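Local coordinates for putative uncharacterized protein PH0594 (Pyrococcus horikoshii, PDB 4HXF) that probably cleaves peptides as a serine protease of the prolyl oligopeptidase family and forms a self-compartmentalizing hexamer, at residues 189-202 with 212-224. Numbering follows the deposited sequence.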
loop_
_atom_site.group_PDB
_atom_site.type_symbol
_atom_site.label_atom_id
_atom_site.label_comp_id
_atom_site.label_asym_id
_atom_site.label_seq_id
_atom_site.Cartn_x
_atom_site.Cartn_y
_atom_site.Cartn_z
ATOM N N HIS A 189 -1.252 30.846 -38.491
ATOM C CA HIS A 189 -0.701 30.834 -39.805
ATOM C C HIS A 189 0.799 30.618 -39.741
ATOM O O HIS A 189 1.415 31.232 -38.923
ATOM C CB HIS A 189 -1.013 32.191 -40.508
ATOM C CG HIS A 189 -0.461 32.260 -41.883
ATOM N ND1 HIS A 189 -1.119 31.821 -42.982
ATOM C CD2 HIS A 189 0.783 32.744 -42.337
ATOM C CE1 HIS A 189 -0.309 31.993 -44.058
ATOM N NE2 HIS A 189 0.847 32.529 -43.637
ATOM N N ARG A 190 1.315 29.835 -40.667
ATOM C CA ARG A 190 2.763 29.550 -40.638
ATOM C C ARG A 190 3.522 30.308 -41.727
ATOM O O ARG A 190 3.254 30.097 -42.925
ATOM C CB ARG A 190 3.065 28.068 -40.737
ATOM C CG ARG A 190 4.564 27.785 -40.474
ATOM C CD ARG A 190 4.879 26.253 -40.600
ATOM N NE ARG A 190 4.214 25.430 -39.569
ATOM C CZ ARG A 190 4.739 25.230 -38.349
ATOM N NH1 ARG A 190 5.865 25.761 -38.051
ATOM N NH2 ARG A 190 4.055 24.564 -37.446
ATOM N N ASP A 191 4.473 31.150 -41.344
ATOM C CA ASP A 191 5.481 31.724 -42.288
ATOM C C ASP A 191 6.841 31.078 -41.971
ATOM O O ASP A 191 6.920 29.868 -42.094
ATOM C CB ASP A 191 5.528 33.221 -42.186
ATOM C CG ASP A 191 4.151 33.881 -42.700
ATOM O OD1 ASP A 191 3.663 33.465 -43.684
ATOM O OD2 ASP A 191 3.775 34.798 -42.095
ATOM N N VAL A 192 7.863 31.814 -41.530
ATOM C CA VAL A 192 9.188 31.113 -41.165
ATOM C C VAL A 192 8.925 30.330 -39.842
ATOM O O VAL A 192 9.334 29.202 -39.731
ATOM C CB VAL A 192 10.268 32.126 -41.010
ATOM C CG1 VAL A 192 11.555 31.485 -40.455
ATOM C CG2 VAL A 192 10.583 32.743 -42.400
ATOM N N ILE A 193 8.095 30.922 -38.981
ATOM C CA ILE A 193 7.577 30.327 -37.804
ATOM C C ILE A 193 6.083 30.546 -37.762
ATOM O O ILE A 193 5.522 31.376 -38.511
ATOM C CB ILE A 193 8.246 30.868 -36.547
ATOM C CG1 ILE A 193 8.029 32.346 -36.282
ATOM C CG2 ILE A 193 9.803 30.610 -36.696
ATOM C CD1 ILE A 193 8.425 32.850 -34.843
ATOM N N PRO A 194 5.370 29.865 -36.861
ATOM C CA PRO A 194 3.943 30.211 -36.676
ATOM C C PRO A 194 3.755 31.620 -36.158
ATOM O O PRO A 194 4.489 32.077 -35.292
ATOM C CB PRO A 194 3.419 29.147 -35.667
ATOM C CG PRO A 194 4.445 28.076 -35.701
ATOM C CD PRO A 194 5.772 28.762 -35.985
ATOM N N ARG A 195 2.763 32.306 -36.706
ATOM C CA ARG A 195 2.486 33.715 -36.357
ATOM C C ARG A 195 1.510 33.865 -35.190
ATOM O O ARG A 195 0.375 34.431 -35.270
ATOM C CB ARG A 195 2.038 34.446 -37.606
ATOM C CG ARG A 195 2.870 34.264 -38.810
ATOM C CD ARG A 195 4.291 34.828 -38.656
ATOM N NE ARG A 195 4.411 36.230 -38.266
ATOM C CZ ARG A 195 4.394 37.231 -39.155
ATOM N NH1 ARG A 195 4.174 36.996 -40.433
ATOM N NH2 ARG A 195 4.558 38.468 -38.717
ATOM N N TYR A 196 1.916 33.309 -34.052
ATOM C CA TYR A 196 1.089 33.250 -32.882
ATOM C C TYR A 196 0.621 34.596 -32.448
ATOM O O TYR A 196 1.402 35.501 -32.504
ATOM C CB TYR A 196 1.891 32.690 -31.742
ATOM C CG TYR A 196 2.377 31.273 -31.909
ATOM C CD1 TYR A 196 3.730 30.995 -32.024
ATOM C CD2 TYR A 196 1.481 30.255 -32.020
ATOM C CE1 TYR A 196 4.146 29.673 -32.125
ATOM C CE2 TYR A 196 1.893 28.913 -32.164
ATOM C CZ TYR A 196 3.262 28.637 -32.162
ATOM O OH TYR A 196 3.621 27.299 -32.321
ATOM N N PHE A 197 -0.680 34.727 -32.171
ATOM C CA PHE A 197 -1.339 35.987 -31.660
ATOM C C PHE A 197 -1.381 37.052 -32.749
ATOM O O PHE A 197 -1.789 38.163 -32.489
ATOM C CB PHE A 197 -0.813 36.520 -30.311
ATOM C CG PHE A 197 -1.025 35.595 -29.161
ATOM C CD1 PHE A 197 -0.082 34.621 -28.865
ATOM C CD2 PHE A 197 -2.143 35.724 -28.348
ATOM C CE1 PHE A 197 -0.242 33.747 -27.798
ATOM C CE2 PHE A 197 -2.331 34.840 -27.276
ATOM C CZ PHE A 197 -1.386 33.870 -26.999
ATOM N N LYS A 198 -1.007 36.750 -33.969
ATOM C CA LYS A 198 -0.940 37.689 -35.070
ATOM C C LYS A 198 -1.700 37.306 -36.322
ATOM O O LYS A 198 -2.606 38.113 -36.755
ATOM C CB LYS A 198 0.474 38.132 -35.450
ATOM C CG LYS A 198 0.495 39.048 -36.715
ATOM C CD LYS A 198 0.371 40.517 -36.448
ATOM C CE LYS A 198 1.656 41.082 -35.844
ATOM N NZ LYS A 198 2.867 41.542 -36.553
ATOM N N TYR A 199 -1.431 36.110 -36.884
ATOM C CA TYR A 199 -2.190 35.652 -38.013
ATOM C C TYR A 199 -2.692 34.237 -37.877
ATOM O O TYR A 199 -1.987 33.396 -37.395
ATOM C CB TYR A 199 -1.362 35.725 -39.267
ATOM C CG TYR A 199 -0.895 37.147 -39.622
ATOM C CD1 TYR A 199 0.427 37.436 -39.715
ATOM C CD2 TYR A 199 -1.803 38.171 -39.949
ATOM C CE1 TYR A 199 0.901 38.739 -39.997
ATOM C CE2 TYR A 199 -1.317 39.465 -40.309
ATOM C CZ TYR A 199 0.045 39.720 -40.356
ATOM O OH TYR A 199 0.622 41.001 -40.656
ATOM N N TRP A 200 -3.876 33.995 -38.362
ATOM C CA TRP A 200 -4.529 32.685 -38.402
ATOM C C TRP A 200 -5.063 32.379 -39.763
ATOM O O TRP A 200 -5.307 33.262 -40.583
ATOM C CB TRP A 200 -5.799 32.730 -37.487
ATOM C CG TRP A 200 -5.482 32.779 -36.015
ATOM C CD1 TRP A 200 -5.341 31.665 -35.124
ATOM C CD2 TRP A 200 -5.281 33.968 -35.202
ATOM N NE1 TRP A 200 -5.084 32.095 -33.867
ATOM C CE2 TRP A 200 -5.010 33.500 -33.846
ATOM C CE3 TRP A 200 -5.190 35.324 -35.478
ATOM C CZ2 TRP A 200 -4.757 34.368 -32.813
ATOM C CZ3 TRP A 200 -4.996 36.181 -34.424
ATOM C CH2 TRP A 200 -4.685 35.714 -33.135
ATOM N N ASP A 201 -5.222 31.089 -40.022
ATOM C CA ASP A 201 -6.023 30.555 -41.107
ATOM C C ASP A 201 -7.282 29.954 -40.482
ATOM O O ASP A 201 -7.176 29.358 -39.397
ATOM C CB ASP A 201 -5.274 29.493 -41.878
ATOM C CG ASP A 201 -3.941 30.006 -42.454
ATOM O OD1 ASP A 201 -3.821 31.209 -42.744
ATOM O OD2 ASP A 201 -3.078 29.155 -42.614
ATOM N N ILE A 202 -8.425 30.198 -41.057
ATOM C CA ILE A 202 -9.675 29.738 -40.494
ATOM C C ILE A 202 -10.386 28.838 -41.491
ATOM O O ILE A 202 -10.552 29.159 -42.684
ATOM C CB ILE A 202 -10.581 30.945 -40.094
ATOM C CG1 ILE A 202 -9.832 31.939 -39.203
ATOM C CG2 ILE A 202 -11.948 30.518 -39.497
ATOM C CD1 ILE A 202 -10.617 33.212 -38.799
ATOM N N LYS A 212 -11.322 26.330 -46.582
ATOM C CA LYS A 212 -10.688 27.484 -45.980
ATOM C C LYS A 212 -11.570 28.688 -46.074
ATOM O O LYS A 212 -12.083 29.030 -47.163
ATOM C CB LYS A 212 -9.323 27.755 -46.620
ATOM C CG LYS A 212 -8.514 28.729 -45.809
ATOM C CD LYS A 212 -7.210 29.045 -46.491
ATOM C CE LYS A 212 -6.183 28.028 -46.224
ATOM N NZ LYS A 212 -5.024 28.253 -47.176
ATOM N N LEU A 213 -11.801 29.377 -44.984
ATOM C CA LEU A 213 -12.640 30.561 -45.031
ATOM C C LEU A 213 -11.798 31.823 -45.158
ATOM O O LEU A 213 -12.183 32.807 -45.828
ATOM C CB LEU A 213 -13.562 30.665 -43.770
ATOM C CG LEU A 213 -14.609 29.622 -43.500
ATOM C CD1 LEU A 213 -15.304 30.054 -42.194
ATOM C CD2 LEU A 213 -15.649 29.576 -44.680
ATOM N N PHE A 214 -10.719 31.849 -44.396
ATOM C CA PHE A 214 -9.819 32.966 -44.342
ATOM C C PHE A 214 -8.415 32.531 -44.319
ATOM O O PHE A 214 -8.022 31.539 -43.658
ATOM C CB PHE A 214 -10.022 33.850 -43.057
ATOM C CG PHE A 214 -11.343 34.525 -42.996
ATOM C CD1 PHE A 214 -12.376 33.961 -42.280
ATOM C CD2 PHE A 214 -11.597 35.699 -43.746
ATOM C CE1 PHE A 214 -13.659 34.506 -42.265
ATOM C CE2 PHE A 214 -12.891 36.285 -43.700
ATOM C CZ PHE A 214 -13.903 35.673 -42.966
ATOM N N GLU A 215 -7.542 33.351 -44.919
ATOM C CA GLU A 215 -6.151 33.056 -44.934
ATOM C C GLU A 215 -5.361 34.230 -44.405
ATOM O O GLU A 215 -5.515 35.346 -44.969
ATOM C CB GLU A 215 -5.779 32.775 -46.391
ATOM C CG GLU A 215 -4.321 32.807 -46.599
ATOM C CD GLU A 215 -3.706 31.460 -46.621
ATOM O OE1 GLU A 215 -3.930 30.774 -47.668
ATOM O OE2 GLU A 215 -2.945 31.170 -45.674
ATOM N N LYS A 216 -4.510 34.010 -43.415
ATOM C CA LYS A 216 -3.597 35.007 -42.828
ATOM C C LYS A 216 -4.345 36.263 -42.398
ATOM O O LYS A 216 -4.057 37.414 -42.878
ATOM C CB LYS A 216 -2.428 35.294 -43.764
ATOM C CG LYS A 216 -1.282 35.975 -43.094
ATOM C CD LYS A 216 -0.023 35.979 -44.050
ATOM C CE LYS A 216 1.177 36.550 -43.394
ATOM N NZ LYS A 216 2.365 36.007 -44.195
ATOM N N VAL A 217 -5.316 36.041 -41.520
ATOM C CA VAL A 217 -6.141 37.160 -40.987
ATOM C C VAL A 217 -5.763 37.320 -39.505
ATOM O O VAL A 217 -5.227 36.363 -38.849
ATOM C CB VAL A 217 -7.612 36.915 -41.131
ATOM C CG1 VAL A 217 -8.015 37.100 -42.627
ATOM C CG2 VAL A 217 -7.985 35.552 -40.549
ATOM N N SER A 218 -6.058 38.491 -38.880
ATOM C CA SER A 218 -5.579 38.730 -37.504
ATOM C C SER A 218 -6.779 38.615 -36.590
ATOM O O SER A 218 -6.832 39.274 -35.540
ATOM C CB SER A 218 -4.931 40.146 -37.408
ATOM O OG SER A 218 -3.714 40.165 -38.133
ATOM N N PHE A 219 -7.745 37.734 -36.924
ATOM C CA PHE A 219 -8.816 37.360 -36.015
ATOM C C PHE A 219 -9.014 35.877 -36.007
ATOM O O PHE A 219 -8.511 35.185 -36.905
ATOM C CB PHE A 219 -10.125 38.081 -36.271
ATOM C CG PHE A 219 -10.592 38.227 -37.716
ATOM C CD1 PHE A 219 -11.179 39.453 -38.106
ATOM C CD2 PHE A 219 -10.713 37.163 -38.562
ATOM C CE1 PHE A 219 -11.739 39.571 -39.400
ATOM C CE2 PHE A 219 -11.224 37.288 -39.886
ATOM C CZ PHE A 219 -11.729 38.483 -40.268
ATOM N N TYR A 220 -9.635 35.369 -34.947
ATOM C CA TYR A 220 -10.008 33.952 -34.880
ATOM C C TYR A 220 -11.453 33.862 -34.450
ATOM O O TYR A 220 -12.049 34.838 -33.966
ATOM C CB TYR A 220 -9.004 33.165 -33.970
ATOM C CG TYR A 220 -8.980 33.654 -32.540
ATOM C CD1 TYR A 220 -8.156 34.718 -32.164
ATOM C CD2 TYR A 220 -9.675 33.002 -31.539
ATOM C CE1 TYR A 220 -8.015 35.144 -30.857
ATOM C CE2 TYR A 220 -9.585 33.485 -30.201
ATOM C CZ TYR A 220 -8.808 34.572 -29.908
ATOM O OH TYR A 220 -8.659 35.074 -28.603
ATOM N N ALA A 221 -12.068 32.692 -34.614
ATOM C CA ALA A 221 -13.518 32.541 -34.328
ATOM C C ALA A 221 -13.681 32.263 -32.797
ATOM O O ALA A 221 -12.948 31.446 -32.174
ATOM C CB ALA A 221 -14.113 31.402 -35.182
ATOM N N ILE A 222 -14.568 32.982 -32.172
ATOM C CA ILE A 222 -14.849 32.854 -30.757
ATOM C C ILE A 222 -16.259 32.349 -30.433
ATOM O O ILE A 222 -16.427 31.800 -29.310
ATOM C CB ILE A 222 -14.533 34.175 -29.989
ATOM C CG1 ILE A 222 -15.289 35.372 -30.460
ATOM C CG2 ILE A 222 -12.969 34.360 -29.952
ATOM C CD1 ILE A 222 -15.372 36.555 -29.502
ATOM N N ASP A 223 -17.239 32.539 -31.331
ATOM C CA ASP A 223 -18.602 32.131 -31.054
ATOM C C ASP A 223 -19.413 32.036 -32.321
ATOM O O ASP A 223 -18.951 32.450 -33.365
ATOM C CB ASP A 223 -19.202 33.121 -30.003
ATOM C CG ASP A 223 -20.364 32.505 -29.156
ATOM O OD1 ASP A 223 -20.612 31.281 -29.272
ATOM O OD2 ASP A 223 -20.994 33.299 -28.448
ATOM N N SER A 224 -20.588 31.441 -32.226
ATOM C CA SER A 224 -21.537 31.325 -33.269
ATOM C C SER A 224 -22.907 31.225 -32.718
ATOM O O SER A 224 -23.155 30.634 -31.629
ATOM C CB SER A 224 -21.180 30.082 -34.093
ATOM O OG SER A 224 -22.245 29.735 -35.013
#
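Asp-201 OD1 is gripped twice: the backbone N of Lys-216, at the bulge, donates to it across the contact at 3.0 Å, nearly along its C-O bond, and His-189 ND1 reaches its syn side at 2.8 Å. His-189 NE2 bonds to Asp-191 OD1, met from above its carboxylate; both nitrogens bond in the ring plane, which would probably favour the charged imidazole. Lysine suits position 216 because its extended chain, with CG anti to the backbone N (chi1 -163°), lays CD over the face of His-189 and CG over that of Tyr-199. Lys-216 NZ then meets Asp-191 OD2 at 2.8 Å, an oxygen shared with Arg-195 NH1. With an alanine at His-189, both carboxylates would probably lose a donor, and the Lys-216 methylenes one aromatic face. Farther along, Tyr-220 CB lies 3.9 Å from the centroid of the Trp-200 five-membered ring, almost on its normal, a CH-pi contact, while Ile-202 CD1 packs against Val-217 CG2 and the edge of Phe-219. Trp-200 and Ile-202 pair antiparallel with Val-217 and Phe-214, a G1 bulge and a classic bulge interrupting the register. This is the outer hairpin of a four-stranded propeller blade, whose chain turns at Ser-218 into the next blade.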